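Side-chain contacts in virulence factor (Pectobacterium carotovorum, PDB 2W3Y), which acts as a virulence factor of a Drosophila pathogen and, as an S-palmitoylated protein with a new fold, binds to lipid vesicles: residues S37-V42 with P83-K88; A62-M67 with Y261-F266. All coordinates share one frame; numbering follows the deposited sequence.

In the fold
Along the chain the four segments alternate: 37-42 of contact 1, 62-67 of contact 2, 83-88 of contact 1, and far later 261-266 of contact 2. The two centres lie about 25 Å apart, on opposite sides of the chain's centre, and the nearest atoms come to about 6 Å without touching. Strands 40-49 and 262-266 are parallel neighbours in the large mixed sheet, so both contacts reach the same sheet. Helix 57-81 relates them as well: contact 2 joins its first half to strand 262-266, and contact 1 joins the loop that follows it to the turn leading into the neighbouring strand 40-49 of the Evf fold.

Contact 1: S37-V42 with P83-K88; sequences SKDGAV and PSNKEK
Asp39 reaches across to Asn85 and Lys86, dividing its carboxylate between an amide and an ammonium group. Its CB lies 3.6 Å from Asn85 ND2, and CG packs 3.7 Å from CG of Lys86, whose aliphatic chain passes roughly at a right angle to the aspartate. At the tip the two oxygens part company. Asp39 OD2 accepts a short, fairly straight hydrogen bond of 2.6 Å from Asn85 ND2; it is met on its anti side and close to the carboxylate plane, and the acceptor lies in the plane of the amide. The two planes are nonetheless turned 55° apart. Asp39 OD1 forms a salt bridge of 3.1 Å with Lys86 NZ, which sits above the carboxylate plane, 50° out of it. The bend at the last torsion of the lysine (chi4 -59°) brings NZ back to the aspartate. A water donates to OD1 and accepts from the same NZ, closing a triangle beside the salt bridge.

The backbones are linked too: a second water donates to both Asp39 O and Lys86 O. Behind the aspartate, Ser37 OG accepts from Asp39 N at 2.8 Å, an ST turn within the type I beta turn Ser37 to Gly40, which probably helps to place Asp39. A third water donates to Asn85 OD1 at 2.9 Å.

With an amide donor on one oxygen and ammonium and water on the other, the carboxylate is held at both ends, and these donors and the nearby positive charge would be expected to favour its ionised form.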
loop_
_atom_site.group_PDB
_atom_site.type_symbol
_atom_site.label_atom_id
_atom_site.label_comp_id
_atom_site.label_asym_id
_atom_site.label_seq_id
_atom_site.Cartn_x
_atom_site.Cartn_y
_atom_site.Cartn_z
ATOM N N SER A 37 -8.674 -11.224 -8.237
ATOM C CA SER A 37 -9.971 -11.877 -8.241
ATOM C C SER A 37 -10.819 -11.367 -9.393
ATOM O O SER A 37 -10.580 -10.275 -9.920
ATOM C CB SER A 37 -10.690 -11.565 -6.911
ATOM O OG SER A 37 -12.079 -11.752 -7.025
ATOM N N LYS A 38 -11.839 -12.130 -9.775
ATOM C CA LYS A 38 -12.790 -11.583 -10.736
ATOM C C LYS A 38 -13.569 -10.363 -10.184
ATOM O O LYS A 38 -14.040 -9.524 -10.948
ATOM C CB LYS A 38 -13.706 -12.676 -11.317
ATOM C CG LYS A 38 -14.544 -13.435 -10.314
ATOM C CD LYS A 38 -15.366 -14.533 -11.035
ATOM C CE LYS A 38 -16.268 -13.943 -12.120
ATOM N NZ LYS A 38 -17.149 -14.974 -12.719
ATOM N N ASP A 39 -13.656 -10.256 -8.856
ATOM C CA ASP A 39 -14.352 -9.141 -8.187
ATOM C C ASP A 39 -13.510 -7.897 -7.896
ATOM O O ASP A 39 -14.041 -6.888 -7.417
ATOM C CB ASP A 39 -15.039 -9.642 -6.913
ATOM C CG ASP A 39 -16.182 -10.614 -7.224
ATOM O OD1 ASP A 39 -16.798 -10.474 -8.306
ATOM O OD2 ASP A 39 -16.453 -11.515 -6.405
ATOM N N GLY A 40 -12.209 -7.966 -8.204
ATOM C CA GLY A 40 -11.303 -6.845 -8.007
ATOM C C GLY A 40 -9.904 -7.304 -7.615
ATOM O O GLY A 40 -9.645 -8.494 -7.457
ATOM N N ALA A 41 -8.993 -6.351 -7.466
ATOM C CA ALA A 41 -7.619 -6.691 -7.128
ATOM C C ALA A 41 -7.127 -5.769 -6.009
ATOM O O ALA A 41 -7.533 -4.611 -5.947
ATOM C CB ALA A 41 -6.726 -6.553 -8.366
ATOM N N VAL A 42 -6.262 -6.285 -5.140
ATOM C CA VAL A 42 -5.538 -5.466 -4.165
ATOM C C VAL A 42 -4.062 -5.690 -4.449
ATOM O O VAL A 42 -3.597 -6.825 -4.378
ATOM C CB VAL A 42 -5.797 -5.917 -2.692
ATOM C CG1 VAL A 42 -5.092 -4.969 -1.723
ATOM C CG2 VAL A 42 -7.281 -6.025 -2.398
ATOM N N PRO A 83 -19.350 -8.465 3.895
ATOM C CA PRO A 83 -20.548 -9.349 3.829
ATOM C C PRO A 83 -20.572 -10.290 2.617
ATOM O O PRO A 83 -21.327 -11.271 2.599
ATOM C CB PRO A 83 -21.714 -8.365 3.701
ATOM C CG PRO A 83 -21.141 -6.990 4.065
ATOM C CD PRO A 83 -19.687 -7.050 3.683
ATOM N N SER A 84 -19.775 -9.970 1.606
ATOM C CA SER A 84 -19.750 -10.726 0.361
ATOM C C SER A 84 -18.380 -10.560 -0.268
ATOM O O SER A 84 -17.632 -9.635 0.081
ATOM C CB SER A 84 -20.812 -10.210 -0.615
ATOM O OG SER A 84 -20.525 -8.875 -0.991
ATOM N N ASN A 85 -18.056 -11.454 -1.191
ATOM C CA ASN A 85 -16.761 -11.409 -1.873
ATOM C C ASN A 85 -16.524 -10.072 -2.560
ATOM O O ASN A 85 -15.447 -9.499 -2.437
ATOM C CB ASN A 85 -16.605 -12.577 -2.853
ATOM C CG ASN A 85 -15.168 -12.744 -3.321
ATOM O OD1 ASN A 85 -14.301 -13.137 -2.556
ATOM N ND2 ASN A 85 -14.918 -12.417 -4.564
ATOM N N LYS A 86 -17.540 -9.563 -3.254
ATOM C CA LYS A 86 -17.434 -8.273 -3.939
ATOM C C LYS A 86 -17.018 -7.124 -3.002
ATOM O O LYS A 86 -16.216 -6.262 -3.359
ATOM C CB LYS A 86 -18.759 -7.939 -4.632
ATOM C CG LYS A 86 -19.002 -8.718 -5.890
ATOM C CD LYS A 86 -20.319 -8.304 -6.555
ATOM C CE LYS A 86 -20.739 -9.322 -7.605
ATOM N NZ LYS A 86 -19.693 -9.452 -8.647
ATOM N N GLU A 87 -17.582 -7.138 -1.796
ATOM C CA GLU A 87 -17.347 -6.110 -0.802
ATOM C C GLU A 87 -15.960 -6.150 -0.157
ATOM O O GLU A 87 -15.524 -5.150 0.434
ATOM C CB GLU A 87 -18.458 -6.141 0.251
ATOM C CG GLU A 87 -19.759 -5.518 -0.254
ATOM C CD GLU A 87 -20.917 -5.738 0.714
ATOM O OE1 GLU A 87 -21.185 -4.839 1.551
ATOM O OE2 GLU A 87 -21.540 -6.825 0.653
ATOM N N LYS A 88 -15.248 -7.272 -0.286
ATOM C CA LYS A 88 -13.802 -7.288 0.074
ATOM C C LYS A 88 -12.973 -6.245 -0.711
ATOM O O LYS A 88 -11.911 -5.805 -0.258
ATOM C CB LYS A 88 -13.173 -8.678 -0.137
ATOM C CG LYS A 88 -13.738 -9.770 0.732
ATOM C CD LYS A 88 -13.175 -11.131 0.303
ATOM C CE LYS A 88 -14.037 -12.286 0.786
ATOM N NZ LYS A 88 -13.940 -12.499 2.231
HETATM O O HOH W 1 -11.710 -12.857 -3.795
HETATM O O HOH W 2 -15.873 -5.425 -5.949
HETATM O O HOH W 3 -18.461 -12.041 -9.661
#

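Contact 2: A62-M67 with Y261-F266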
loop_
_atom_site.group_PDB
_atom_site.type_symbol
_atom_site.label_atom_id
_atom_site.label_comp_id
_atom_site.label_asym_id
_atom_site.label_seq_id
_atom_site.Cartn_x
_atom_site.Cartn_y
_atom_site.Cartn_z
ATOM N N ALA A 62 13.353 -2.995 10.569
ATOM C CA ALA A 62 12.263 -3.204 11.529
ATOM C C ALA A 62 10.949 -2.525 11.072
ATOM O O ALA A 62 9.865 -3.121 11.165
ATOM C CB ALA A 62 12.674 -2.699 12.915
ATOM N N GLY A 63 11.064 -1.293 10.575
ATOM C CA GLY A 63 9.926 -0.505 10.093
ATOM C C GLY A 63 9.203 -1.181 8.939
ATOM O O GLY A 63 7.976 -1.201 8.902
ATOM N N ARG A 64 9.971 -1.748 8.008
ATOM C CA ARG A 64 9.410 -2.497 6.887
ATOM C C ARG A 64 8.615 -3.701 7.361
ATOM O O ARG A 64 7.504 -3.924 6.874
ATOM C CB ARG A 64 10.490 -2.885 5.857
ATOM C CG ARG A 64 11.039 -1.677 5.101
ATOM C CD ARG A 64 12.041 -2.041 4.018
ATOM N NE ARG A 64 11.576 -3.114 3.131
ATOM C CZ ARG A 64 12.057 -3.343 1.913
ATOM N NH1 ARG A 64 12.993 -2.563 1.403
ATOM N NH2 ARG A 64 11.587 -4.347 1.192
ATOM N N ILE A 65 9.160 -4.463 8.317
ATOM C CA ILE A 65 8.433 -5.605 8.888
ATOM C C ILE A 65 7.149 -5.181 9.578
ATOM O O ILE A 65 6.093 -5.797 9.373
ATOM C CB ILE A 65 9.275 -6.462 9.888
ATOM C CG1 ILE A 65 10.591 -6.953 9.266
ATOM C CG2 ILE A 65 8.442 -7.635 10.438
ATOM C CD1 ILE A 65 10.487 -7.588 7.931
ATOM N N LEU A 66 7.236 -4.139 10.396
ATOM C CA LEU A 66 6.056 -3.590 11.076
ATOM C C LEU A 66 4.931 -3.172 10.116
ATOM O O LEU A 66 3.758 -3.494 10.339
ATOM C CB LEU A 66 6.454 -2.402 11.946
ATOM C CG LEU A 66 7.238 -2.700 13.228
ATOM C CD1 LEU A 66 7.746 -1.384 13.852
ATOM C CD2 LEU A 66 6.393 -3.502 14.234
ATOM N N MET A 67 5.293 -2.454 9.056
ATOM C CA MET A 67 4.285 -1.947 8.123
ATOM C C MET A 67 3.600 -3.077 7.335
ATOM O O MET A 67 2.377 -3.031 7.139
ATOM C CB MET A 67 4.882 -0.879 7.196
ATOM C CG MET A 67 5.151 0.490 7.854
ATOM S SD MET A 67 3.754 1.337 8.665
ATOM C CE MET A 67 3.765 0.717 10.335
ATOM N N TYR A 261 2.079 -9.183 -4.813
ATOM C CA TYR A 261 3.089 -8.534 -3.960
ATOM C C TYR A 261 4.362 -8.157 -4.705
ATOM O O TYR A 261 4.838 -8.917 -5.538
ATOM C CB TYR A 261 3.460 -9.443 -2.779
ATOM C CG TYR A 261 4.571 -8.903 -1.891
ATOM C CD1 TYR A 261 4.311 -7.936 -0.919
ATOM C CD2 TYR A 261 5.887 -9.379 -2.020
ATOM C CE1 TYR A 261 5.347 -7.444 -0.083
ATOM C CE2 TYR A 261 6.910 -8.899 -1.207
ATOM C CZ TYR A 261 6.638 -7.942 -0.244
ATOM O OH TYR A 261 7.665 -7.494 0.550
ATOM N N PHE A 262 4.897 -6.980 -4.382
ATOM C CA PHE A 262 6.205 -6.529 -4.852
ATOM C C PHE A 262 6.840 -5.661 -3.771
ATOM O O PHE A 262 6.148 -4.901 -3.094
ATOM C CB PHE A 262 6.064 -5.715 -6.144
ATOM C CG PHE A 262 7.380 -5.188 -6.698
ATOM C CD1 PHE A 262 8.225 -6.018 -7.438
ATOM C CD2 PHE A 262 7.761 -3.861 -6.486
ATOM C CE1 PHE A 262 9.447 -5.529 -7.957
ATOM C CE2 PHE A 262 8.975 -3.358 -7.008
ATOM C CZ PHE A 262 9.819 -4.197 -7.732
ATOM N N ASP A 263 8.152 -5.779 -3.616
ATOM C CA ASP A 263 8.919 -4.844 -2.803
ATOM C C ASP A 263 10.187 -4.466 -3.541
ATOM O O ASP A 263 10.684 -5.234 -4.363
ATOM C CB ASP A 263 9.280 -5.448 -1.447
ATOM C CG ASP A 263 10.340 -6.534 -1.567
ATOM O OD1 ASP A 263 9.985 -7.638 -2.024
ATOM O OD2 ASP A 263 11.520 -6.279 -1.220
ATOM N N ASP A 264 10.718 -3.279 -3.247
ATOM C CA ASP A 264 11.993 -2.867 -3.805
ATOM C C ASP A 264 12.589 -1.737 -2.983
ATOM O O ASP A 264 11.879 -1.052 -2.225
ATOM C CB ASP A 264 11.824 -2.434 -5.273
ATOM C CG ASP A 264 13.100 -2.648 -6.114
ATOM O OD1 ASP A 264 14.116 -3.187 -5.586
ATOM O OD2 ASP A 264 13.078 -2.267 -7.311
ATOM N N ILE A 265 13.909 -1.598 -3.085
ATOM C CA ILE A 265 14.601 -0.381 -2.683
ATOM C C ILE A 265 14.909 0.378 -3.957
ATOM O O ILE A 265 15.740 -0.047 -4.779
ATOM C CB ILE A 265 15.900 -0.658 -1.843
ATOM C CG1 ILE A 265 15.540 -1.410 -0.557
ATOM C CG2 ILE A 265 16.626 0.652 -1.519
ATOM C CD1 ILE A 265 16.718 -2.064 0.164
ATOM N N PHE A 266 14.207 1.489 -4.153
ATOM C CA PHE A 266 14.421 2.317 -5.327
ATOM C C PHE A 266 15.618 3.225 -5.068
ATOM O O PHE A 266 15.761 3.763 -3.965
ATOM C CB PHE A 266 13.184 3.158 -5.619
ATOM C CG PHE A 266 12.006 2.360 -6.088
ATOM C CD1 PHE A 266 11.914 1.940 -7.410
ATOM C CD2 PHE A 266 10.991 2.020 -5.202
ATOM C CE1 PHE A 266 10.823 1.211 -7.853
ATOM C CE2 PHE A 266 9.880 1.287 -5.633
ATOM C CZ PHE A 266 9.799 0.883 -6.955
#
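Arg64 NH2 meets Asp263 OD2 at 3.1 Å in a salt bridge whose hydrogen bond is weak, the N-H...O angle being 130°. The oxygen comes in at the edge of the guanidinium, near its plane, but the carboxylate itself is twisted 67° away from that plane, and only NH2 and OD2 meet, in a single-point contact. Asp263 CB also lies 3.7 Å from Arg64 NH2.

The other terminal nitrogen, NH1, faces Ile265. Ile265 CG1 comes to 3.4 Å from Arg64 NH1, again at the guanidinium edge, and Ile265 CD1 lies 4.0 Å from Arg64 NH1. Ile265 thus presents the CG1 branch, tip included, to the arginine, and the two side chains run about perpendicular to each other. NH1 is hydrogen-bonded to Gln48 OE1, a neutral partner on strand 40-49, while the charge of the guanidinium is paired, weakly, with Asp263. A bend at chi3 (49°) turns the head of an otherwise extended chain. These different partners at NH1 and NH2 probably limit rotation of the guanidinium.

The backbones themselves stay well apart: the axes of the two segments approach to 12.5 Å and run nearly antiparallel, leaving the arginine to bridge the gap. Helix 57-81 packs against strands 40-49, 166-179 and 214-228 of the mixed sheet: Arg64 touches Thr46 and His175 as it spans to strand 262-266, and Met67 rests on Ser173, His175 and Phe228. One turn further along the helix from Arg64, Glu68 is hydrogen-bonded to the Tyr261 hydroxyl, a second link between helix 57-81 and the residue that leads into strand 262-266.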